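Local coordinates for uncharacterized protein (Actinomyces odontolyticus, PDB 4MJG) that is of unknown function but belongs to the DUF4853 family and is possibly made as a membrane-anchored lipoprotein, at residues 105-118 with 121-135. Residues are numbered along the deposited sequence; the frame is centred on the assembly and turned at random.
Sequences ATRGIQLIDNYGGL and FKFSEDSIAVRSRSA. With SO4 (sulfate ion), chain D.
Ile109 faces Phe121, and Arg107 faces Phe123, as hydrogen-bonded pairs of an antiparallel beta hairpin whose strands, 107-113 and 118-123, lie side by side in the large antiparallel sheet of this DUF4853 protein. Each pair is tied by two backbone bonds, among them Phe121 N to Ile109 O at 2.8 Å; between the pairs, Gly108 lies opposite Lys122. The tightly packed side is mainly apolar. With CG anti to its carbonyl carbon (chi1 -57°), Phe121 turns the edge of its ring to Ile109 O, and CE1 reaches Leu111 CD2 at 4.1 Å. Helix 77-86 closes this layer, its Val84 touching both Leu111 and Phe121 while Phe77 meets Ile109.

The opposite side is polar and partly open to solvent. Lys122 CE passes 3.5 Å from Thr106 OG1, a hydroxyl hydrogen-bonded to Asp102. Across strand 118-123, Leu118 pairs with Arg133 on the next strand, 127-133; Arg133 N bonds straight to Leu118 O (3.0 Å), but the return bond is weak. The extended Arg133 side chain leads away to a sulfate, probably from the crystallisation liquor, where NE donates to O3 at 3.0 Å and the edge of the Arg131 guanidinium approaches the same oxygen. In place of Arg133, a leucine would probably leave sulfate O3 without this donor and the anion without one neighbouring positive charge.

At the hairpin bend, a type I turn from Asp113 to Gly116, Tyr115 CB packs 3.7 Å from Ala135 CB. Asp113 OD1 accepts hydrogen bonds from Tyr115 N (2.9 Å), an Asx turn, and from Gly117 N, the donors arriving from opposite faces of the carboxylate.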
ATOM      1  N   ALA A 105     -12.196  -7.663 -14.009  1.00 63.85           N
ATOM      2  CA  ALA A 105     -12.736  -6.312 -14.157  1.00 59.83           C
ATOM      3  C   ALA A 105     -11.998  -5.290 -13.278  1.00 56.88           C
ATOM      4  O   ALA A 105     -12.600  -4.332 -12.791  1.00 55.85           O
ATOM      5  CB  ALA A 105     -14.234  -6.290 -13.878  1.00 59.24           C
ATOM      6  N   THR A 106     -10.694  -5.487 -13.092  1.00 52.82           N
ATOM      7  CA  THR A 106      -9.876  -4.543 -12.331  1.00 59.24           C
ATOM      8  C   THR A 106      -8.764  -3.978 -13.203  1.00 56.26           C
ATOM      9  O   THR A 106      -8.227  -4.679 -14.060  1.00 57.20           O
ATOM     10  CB  THR A 106      -9.236  -5.192 -11.084  1.00 60.59           C
ATOM     11  OG1 THR A 106      -8.245  -6.142 -11.491  1.00 67.93           O
ATOM     12  CG2 THR A 106     -10.288  -5.881 -10.215  1.00 54.68           C
ATOM     13  N   ARG A 107      -8.430  -2.707 -12.987  1.00 55.92           N
ATOM     14  CA  ARG A 107      -7.347  -2.047 -13.722  1.00 57.36           C
ATOM     15  C   ARG A 107      -6.464  -1.313 -12.750  1.00 57.22           C
ATOM     16  O   ARG A 107      -6.958  -0.556 -11.912  1.00 62.39           O
ATOM     17  CB  ARG A 107      -7.898  -1.057 -14.742  1.00 62.33           C
ATOM     18  CG  ARG A 107      -6.887  -0.638 -15.795  1.00 62.32           C
ATOM     19  CD  ARG A 107      -7.510   0.308 -16.807  1.00 63.58           C
ATOM     20  NE  ARG A 107      -6.548   0.749 -17.806  1.00 61.72           N
ATOM     21  CZ  ARG A 107      -6.810   1.638 -18.759  1.00 67.68           C
ATOM     22  NH1 ARG A 107      -8.014   2.199 -18.851  1.00 71.99           N
ATOM     23  NH2 ARG A 107      -5.859   1.974 -19.620  1.00 68.29           N
ATOM     24  N   GLY A 108      -5.159  -1.520 -12.879  1.00 54.68           N
ATOM     25  CA  GLY A 108      -4.209  -1.017 -11.901  1.00 58.63           C
ATOM     26  C   GLY A 108      -3.405   0.187 -12.350  1.00 61.81           C
ATOM     27  O   GLY A 108      -3.104   0.345 -13.535  1.00 63.71           O
ATOM     28  N   ILE A 109      -3.077   1.047 -11.388  1.00 57.84           N
ATOM     29  CA  ILE A 109      -2.050   2.065 -11.561  1.00 57.66           C
ATOM     30  C   ILE A 109      -1.000   1.807 -10.487  1.00 61.41           C
ATOM     31  O   ILE A 109      -1.336   1.643  -9.310  1.00 55.52           O
ATOM     32  CB  ILE A 109      -2.600   3.492 -11.408  1.00 59.83           C
ATOM     33  CG1 ILE A 109      -3.686   3.751 -12.454  1.00 61.69           C
ATOM     34  CG2 ILE A 109      -1.478   4.519 -11.555  1.00 60.46           C
ATOM     35  CD1 ILE A 109      -4.458   5.029 -12.226  1.00 63.26           C
ATOM     36  N   GLN A 110       0.263   1.764 -10.900  1.00 59.72           N
ATOM     37  CA  GLN A 110       1.355   1.477  -9.992  1.00 57.65           C
ATOM     38  C   GLN A 110       2.214   2.712  -9.791  1.00 60.80           C
ATOM     39  O   GLN A 110       2.431   3.489 -10.724  1.00 70.93           O
ATOM     40  CB  GLN A 110       2.224   0.348 -10.546  1.00 61.56           C
ATOM     41  CG  GLN A 110       1.517  -0.990 -10.671  1.00 61.06           C
ATOM     42  CD  GLN A 110       0.687  -1.091 -11.927  1.00 67.24           C
ATOM     43  OE1 GLN A 110       1.194  -0.879 -13.037  1.00 78.11           O
ATOM     44  NE2 GLN A 110      -0.597  -1.422 -11.766  1.00 65.54           N
ATOM     45  N   LEU A 111       2.715   2.864  -8.571  1.00 57.86           N
ATOM     46  CA  LEU A 111       3.642   3.927  -8.215  1.00 59.42           C
ATOM     47  C   LEU A 111       4.954   3.253  -7.834  1.00 62.81           C
ATOM     48  O   LEU A 111       5.010   2.531  -6.836  1.00 74.38           O
ATOM     49  CB  LEU A 111       3.073   4.718  -7.039  1.00 64.57           C
ATOM     50  CG  LEU A 111       2.978   6.234  -7.171  1.00 71.23           C
ATOM     51  CD1 LEU A 111       2.232   6.636  -8.433  1.00 73.87           C
ATOM     52  CD2 LEU A 111       2.289   6.799  -5.941  1.00 70.85           C
ATOM     53  N   ILE A 112       5.992   3.448  -8.647  1.00 59.97           N
ATOM     54  CA  ILE A 112       7.255   2.725  -8.475  1.00 62.56           C
ATOM     55  C   ILE A 112       8.262   3.572  -7.705  1.00 62.12           C
ATOM     56  O   ILE A 112       8.556   4.698  -8.101  1.00 68.46           O
ATOM     57  CB  ILE A 112       7.878   2.324  -9.836  1.00 66.50           C
ATOM     58  CG1 ILE A 112       6.849   1.628 -10.742  1.00 69.55           C
ATOM     59  CG2 ILE A 112       9.089   1.421  -9.633  1.00 62.17           C
ATOM     60  CD1 ILE A 112       6.251   0.360 -10.165  1.00 69.84           C
ATOM     61  N   ASP A 113       8.792   3.023  -6.613  1.00 60.35           N
ATOM     62  CA  ASP A 113       9.817   3.714  -5.819  1.00 61.14           C
ATOM     63  C   ASP A 113      11.219   3.384  -6.330  1.00 60.66           C
ATOM     64  O   ASP A 113      11.401   2.485  -7.157  1.00 57.68           O
ATOM     65  CB  ASP A 113       9.690   3.392  -4.317  1.00 58.82           C
ATOM     66  CG  ASP A 113       9.878   1.908  -4.000  1.00 62.38           C
ATOM     67  OD1 ASP A 113      10.796   1.279  -4.567  1.00 57.99           O
ATOM     68  OD2 ASP A 113       9.112   1.368  -3.166  1.00 72.70           O
ATOM     69  N   ASN A 114      12.206   4.115  -5.823  1.00 65.34           N
ATOM     70  CA  ASN A 114      13.597   3.979  -6.283  1.00 74.89           C
ATOM     71  C   ASN A 114      14.249   2.632  -5.942  1.00 69.51           C
ATOM     72  O   ASN A 114      15.339   2.333  -6.431  1.00 63.90           O
ATOM     73  CB  ASN A 114      14.470   5.148  -5.784  1.00 85.87           C
ATOM     74  CG  ASN A 114      14.105   5.607  -4.380  1.00 97.96           C
ATOM     75  OD1 ASN A 114      12.922   5.700  -4.027  1.00 96.67           O
ATOM     76  ND2 ASN A 114      15.118   5.914  -3.576  1.00105.10           N
ATOM     77  N   TYR A 115      13.578   1.827  -5.117  1.00 66.12           N
ATOM     78  CA  TYR A 115      14.026   0.465  -4.798  1.00 62.88           C
ATOM     79  C   TYR A 115      13.454  -0.577  -5.762  1.00 61.00           C
ATOM     80  O   TYR A 115      13.844  -1.742  -5.723  1.00 61.86           O
ATOM     81  CB  TYR A 115      13.608   0.089  -3.372  1.00 61.39           C
ATOM     82  CG  TYR A 115      14.431   0.695  -2.257  1.00 61.40           C
ATOM     83  CD1 TYR A 115      15.237   1.814  -2.463  1.00 68.92           C
ATOM     84  CD2 TYR A 115      14.384   0.150  -0.976  1.00 66.44           C
ATOM     85  CE1 TYR A 115      15.985   2.356  -1.427  1.00 73.13           C
ATOM     86  CE2 TYR A 115      15.124   0.689   0.064  1.00 70.43           C
ATOM     87  CZ  TYR A 115      15.923   1.789  -0.166  1.00 67.55           C
ATOM     88  OH  TYR A 115      16.658   2.315   0.865  1.00 77.22           O
ATOM     89  N   GLY A 116      12.531  -0.165  -6.626  1.00 62.33           N
ATOM     90  CA  GLY A 116      11.800  -1.111  -7.473  1.00 59.74           C
ATOM     91  C   GLY A 116      10.548  -1.624  -6.779  1.00 59.15           C
ATOM     92  O   GLY A 116       9.828  -2.474  -7.318  1.00 55.45           O
ATOM     93  N   GLY A 117      10.290  -1.097  -5.581  1.00 57.94           N
ATOM     94  CA  GLY A 117       9.079  -1.385  -4.839  1.00 57.22           C
ATOM     95  C   GLY A 117       7.888  -0.681  -5.440  1.00 60.62           C
ATOM     96  O   GLY A 117       8.019   0.057  -6.414  1.00 66.77           O
ATOM     97  N   LEU A 118       6.729  -0.882  -4.827  1.00 71.98           N
ATOM     98  CA  LEU A 118       5.463  -0.696  -5.513  1.00 77.68           C
ATOM     99  C   LEU A 118       4.340  -0.202  -4.598  1.00 73.77           C
ATOM    100  O   LEU A 118       4.267  -0.559  -3.423  1.00 76.30           O
ATOM    101  CB  LEU A 118       5.069  -2.044  -6.122  1.00 80.82           C
ATOM    102  CG  LEU A 118       3.701  -2.197  -6.767  1.00 86.23           C
ATOM    103  CD1 LEU A 118       3.719  -1.492  -8.104  1.00 93.63           C
ATOM    104  CD2 LEU A 118       3.343  -3.670  -6.941  1.00 95.84           C
ATOM    105  N   PHE A 121      -2.889   1.184  -7.032  1.00 55.02           N
ATOM    106  CA  PHE A 121      -4.281   1.595  -6.944  1.00 50.80           C
ATOM    107  C   PHE A 121      -5.066   0.716  -7.905  1.00 53.54           C
ATOM    108  O   PHE A 121      -4.920   0.859  -9.122  1.00 54.37           O
ATOM    109  CB  PHE A 121      -4.423   3.059  -7.351  1.00 54.69           C
ATOM    110  CG  PHE A 121      -3.574   4.003  -6.542  1.00 58.76           C
ATOM    111  CD1 PHE A 121      -2.245   4.216  -6.870  1.00 60.59           C
ATOM    112  CD2 PHE A 121      -4.111   4.689  -5.460  1.00 60.45           C
ATOM    113  CE1 PHE A 121      -1.463   5.087  -6.129  1.00 64.31           C
ATOM    114  CE2 PHE A 121      -3.333   5.563  -4.717  1.00 62.76           C
ATOM    115  CZ  PHE A 121      -2.005   5.762  -5.050  1.00 58.87           C
ATOM    116  N   LYS A 122      -5.867  -0.207  -7.371  1.00 51.36           N
ATOM    117  CA  LYS A 122      -6.682  -1.094  -8.205  1.00 58.00           C
ATOM    118  C   LYS A 122      -8.097  -0.556  -8.406  1.00 61.00           C
ATOM    119  O   LYS A 122      -8.931  -0.600  -7.501  1.00 59.91           O
ATOM    120  CB  LYS A 122      -6.730  -2.520  -7.633  1.00 63.13           C
ATOM    121  CG  LYS A 122      -5.911  -3.524  -8.430  1.00 79.62           C
ATOM    122  CD  LYS A 122      -6.212  -4.962  -8.034  1.00 93.31           C
ATOM    123  CE  LYS A 122      -5.740  -5.938  -9.105  1.00102.32           C
ATOM    124  NZ  LYS A 122      -4.295  -5.785  -9.442  1.00 96.95           N
ATOM    125  N   PHE A 123      -8.367  -0.061  -9.609  1.00 59.79           N
ATOM    126  CA  PHE A 123      -9.711   0.368  -9.968  1.00 62.17           C
ATOM    127  C   PHE A 123     -10.626  -0.828 -10.187  1.00 63.06           C
ATOM    128  O   PHE A 123     -10.208  -1.853 -10.726  1.00 65.78           O
ATOM    129  CB  PHE A 123      -9.700   1.229 -11.236  1.00 64.75           C
ATOM    130  CG  PHE A 123     -11.048   1.363 -11.885  1.00 68.32           C
ATOM    131  CD1 PHE A 123     -11.951   2.327 -11.454  1.00 70.89           C
ATOM    132  CD2 PHE A 123     -11.426   0.507 -12.912  1.00 70.73           C
ATOM    133  CE1 PHE A 123     -13.196   2.443 -12.043  1.00 71.18           C
ATOM    134  CE2 PHE A 123     -12.672   0.619 -13.506  1.00 73.29           C
ATOM    135  CZ  PHE A 123     -13.557   1.589 -13.071  1.00 73.63           C
ATOM    136  N   SER A 124     -11.871  -0.684  -9.749  1.00 66.11           N
ATOM    137  CA  SER A 124     -12.962  -1.561 -10.162  1.00 66.84           C
ATOM    138  C   SER A 124     -14.253  -0.757 -10.046  1.00 72.45           C
ATOM    139  O   SER A 124     -14.255   0.344  -9.495  1.00 70.32           O
ATOM    140  CB  SER A 124     -13.017  -2.835  -9.310  1.00 57.90           C
ATOM    141  OG  SER A 124     -13.751  -2.634  -8.122  1.00 59.18           O
ATOM    142  N   GLU A 125     -15.347  -1.302 -10.562  1.00 79.82           N
ATOM    143  CA  GLU A 125     -16.619  -0.585 -10.551  1.00 85.39           C
ATOM    144  C   GLU A 125     -17.142  -0.388  -9.122  1.00 85.00           C
ATOM    145  O   GLU A 125     -17.753   0.639  -8.816  1.00 79.02           O
ATOM    146  CB  GLU A 125     -17.642  -1.315 -11.429  1.00 93.04           C
ATOM    147  CG  GLU A 125     -17.409  -1.133 -12.927  1.00 96.05           C
ATOM    148  CD  GLU A 125     -17.693   0.283 -13.394  1.00 96.92           C
ATOM    149  OE1 GLU A 125     -18.789   0.809 -13.103  1.00109.05           O
ATOM    150  OE2 GLU A 125     -16.823   0.874 -14.058  1.00 87.60           O
ATOM    151  N   ASP A 126     -16.878  -1.361  -8.250  1.00 91.14           N
ATOM    152  CA  ASP A 126     -17.305  -1.297  -6.850  1.00 90.53           C
ATOM    153  C   ASP A 126     -16.492  -0.310  -6.012  1.00 79.77           C
ATOM    154  O   ASP A 126     -17.053   0.431  -5.204  1.00 74.26           O
ATOM    155  CB  ASP A 126     -17.230  -2.683  -6.196  1.00 98.31           C
ATOM    156  CG  ASP A 126     -18.296  -3.635  -6.709  1.00112.40           C
ATOM    157  OD1 ASP A 126     -18.715  -3.498  -7.879  1.00122.86           O
ATOM    158  OD2 ASP A 126     -18.714  -4.525  -5.939  1.00111.53           O
ATOM    159  N   SER A 127     -15.174  -0.310  -6.197  1.00 74.95           N
ATOM    160  CA  SER A 127     -14.286   0.417  -5.294  1.00 68.66           C
ATOM    161  C   SER A 127     -12.874   0.597  -5.847  1.00 64.98           C
ATOM    162  O   SER A 127     -12.571   0.156  -6.961  1.00 60.79           O
ATOM    163  CB  SER A 127     -14.197  -0.351  -3.981  1.00 72.30           C
ATOM    164  OG  SER A 127     -13.473  -1.556  -4.162  1.00 77.41           O
ATOM    165  N   ILE A 128     -12.023   1.255  -5.059  1.00 60.76           N
ATOM    166  CA  ILE A 128     -10.604   1.433  -5.384  1.00 61.94           C
ATOM    167  C   ILE A 128      -9.731   0.925  -4.246  1.00 59.16           C
ATOM    168  O   ILE A 128      -9.735   1.488  -3.153  1.00 59.22           O
ATOM    169  CB  ILE A 128     -10.255   2.908  -5.645  1.00 65.96           C
ATOM    170  CG1 ILE A 128     -10.988   3.410  -6.889  1.00 70.72           C
ATOM    171  CG2 ILE A 128      -8.748   3.081  -5.825  1.00 68.31           C
ATOM    172  CD1 ILE A 128     -11.127   4.913  -6.926  1.00 77.03           C
ATOM    173  N   ALA A 129      -8.977  -0.135  -4.514  1.00 60.74           N
ATOM    174  CA  ALA A 129      -8.120  -0.742  -3.511  1.00 59.39           C
ATOM    175  C   ALA A 129      -6.704  -0.179  -3.610  1.00 55.31           C
ATOM    176  O   ALA A 129      -6.132  -0.106  -4.693  1.00 57.96           O
ATOM    177  CB  ALA A 129      -8.107  -2.253  -3.687  1.00 62.33           C
ATOM    178  N   VAL A 130      -6.140   0.211  -2.472  1.00 55.93           N
ATOM    179  CA  VAL A 130      -4.769   0.726  -2.412  1.00 56.52           C
ATOM    180  C   VAL A 130      -3.915  -0.262  -1.632  1.00 56.93           C
ATOM    181  O   VAL A 130      -4.160  -0.502  -0.447  1.00 53.96           O
ATOM    182  CB  VAL A 130      -4.710   2.109  -1.743  1.00 58.56           C
ATOM    183  CG1 VAL A 130      -3.305   2.680  -1.831  1.00 65.31           C
ATOM    184  CG2 VAL A 130      -5.699   3.053  -2.403  1.00 61.42           C
ATOM    185  N   ARG A 131      -2.934  -0.848  -2.315  1.00 61.83           N
ATOM    186  CA  ARG A 131      -2.102  -1.907  -1.757  1.00 66.24           C
ATOM    187  C   ARG A 131      -0.624  -1.545  -1.976  1.00 65.52           C
ATOM    188  O   ARG A 131      -0.257  -0.928  -2.976  1.00 70.29           O
ATOM    189  CB  ARG A 131      -2.467  -3.253  -2.404  1.00 73.48           C
ATOM    190  CG  ARG A 131      -1.530  -4.411  -2.079  1.00 94.31           C
ATOM    191  CD  ARG A 131      -2.161  -5.754  -2.429  1.00103.13           C
ATOM    192  NE  ARG A 131      -1.226  -6.871  -2.284  1.00 99.73           N
ATOM    193  CZ  ARG A 131      -0.246  -7.169  -3.141  1.00106.64           C
ATOM    194  NH1 ARG A 131      -0.034  -6.427  -4.227  1.00103.51           N
ATOM    195  NH2 ARG A 131       0.541  -8.218  -2.906  1.00101.13           N
ATOM    196  N   SER A 132       0.224  -1.883  -1.020  1.00 64.08           N
ATOM    197  CA  SER A 132       1.660  -1.635  -1.153  1.00 59.61           C
ATOM    198  C   SER A 132       2.421  -2.941  -1.063  1.00 54.00           C
ATOM    199  O   SER A 132       1.976  -3.879  -0.413  1.00 59.45           O
ATOM    200  CB  SER A 132       2.146  -0.646  -0.091  1.00 62.57           C
ATOM    201  OG  SER A 132       2.370  -1.284   1.149  1.00 59.52           O
ATOM    202  N   ARG A 133       3.564  -2.997  -1.737  1.00 54.14           N
ATOM    203  CA  ARG A 133       4.410  -4.177  -1.732  1.00 49.97           C
ATOM    204  C   ARG A 133       5.847  -3.723  -1.977  1.00 53.60           C
ATOM    205  O   ARG A 133       6.239  -3.449  -3.107  1.00 59.74           O
ATOM    206  CB  ARG A 133       3.947  -5.167  -2.797  1.00 46.52           C
ATOM    207  CG  ARG A 133       4.803  -6.420  -2.906  1.00 53.12           C
ATOM    208  CD  ARG A 133       4.143  -7.480  -3.779  1.00 50.39           C
ATOM    209  NE  ARG A 133       4.931  -8.713  -3.853  1.00 47.99           N
ATOM    210  CZ  ARG A 133       5.907  -8.949  -4.728  1.00 52.78           C
ATOM    211  NH1 ARG A 133       6.255  -8.038  -5.630  1.00 63.75           N
ATOM    212  NH2 ARG A 133       6.553 -10.108  -4.699  1.00 52.19           N
ATOM    213  N   SER A 134       6.623  -3.628  -0.906  1.00 55.02           N
ATOM    214  CA  SER A 134       7.999  -3.138  -0.991  1.00 55.71           C
ATOM    215  C   SER A 134       8.859  -4.008  -1.896  1.00 51.87           C
ATOM    216  O   SER A 134       8.486  -5.130  -2.241  1.00 48.55           O
ATOM    217  CB  SER A 134       8.650  -3.106   0.395  1.00 49.46           C
ATOM    218  OG  SER A 134       9.092  -4.402   0.767  1.00 46.59           O
ATOM    219  N   ALA A 135      10.023  -3.475  -2.258  1.00 55.07           N
ATOM    220  CA  ALA A 135      11.072  -4.264  -2.885  1.00 49.78           C
ATOM    221  C   ALA A 135      11.636  -5.203  -1.838  1.00 46.84           C
ATOM    222  O   ALA A 135      11.331  -5.062  -0.651  1.00 50.33           O
ATOM    223  CB  ALA A 135      12.167  -3.354  -3.415  1.00 50.92           C
TER
HETATM  224  S   SO4 D 302       2.572 -11.577  -3.899  1.00132.41           S
HETATM  225  O1  SO4 D 302       2.191 -10.659  -4.999  1.00136.27           O
HETATM  226  O2  SO4 D 302       3.640 -12.500  -4.356  1.00 85.77           O
HETATM  227  O3  SO4 D 302       3.052 -10.775  -2.749  1.00130.66           O
HETATM  228  O4  SO4 D 302       1.386 -12.362  -3.488  1.00136.39           O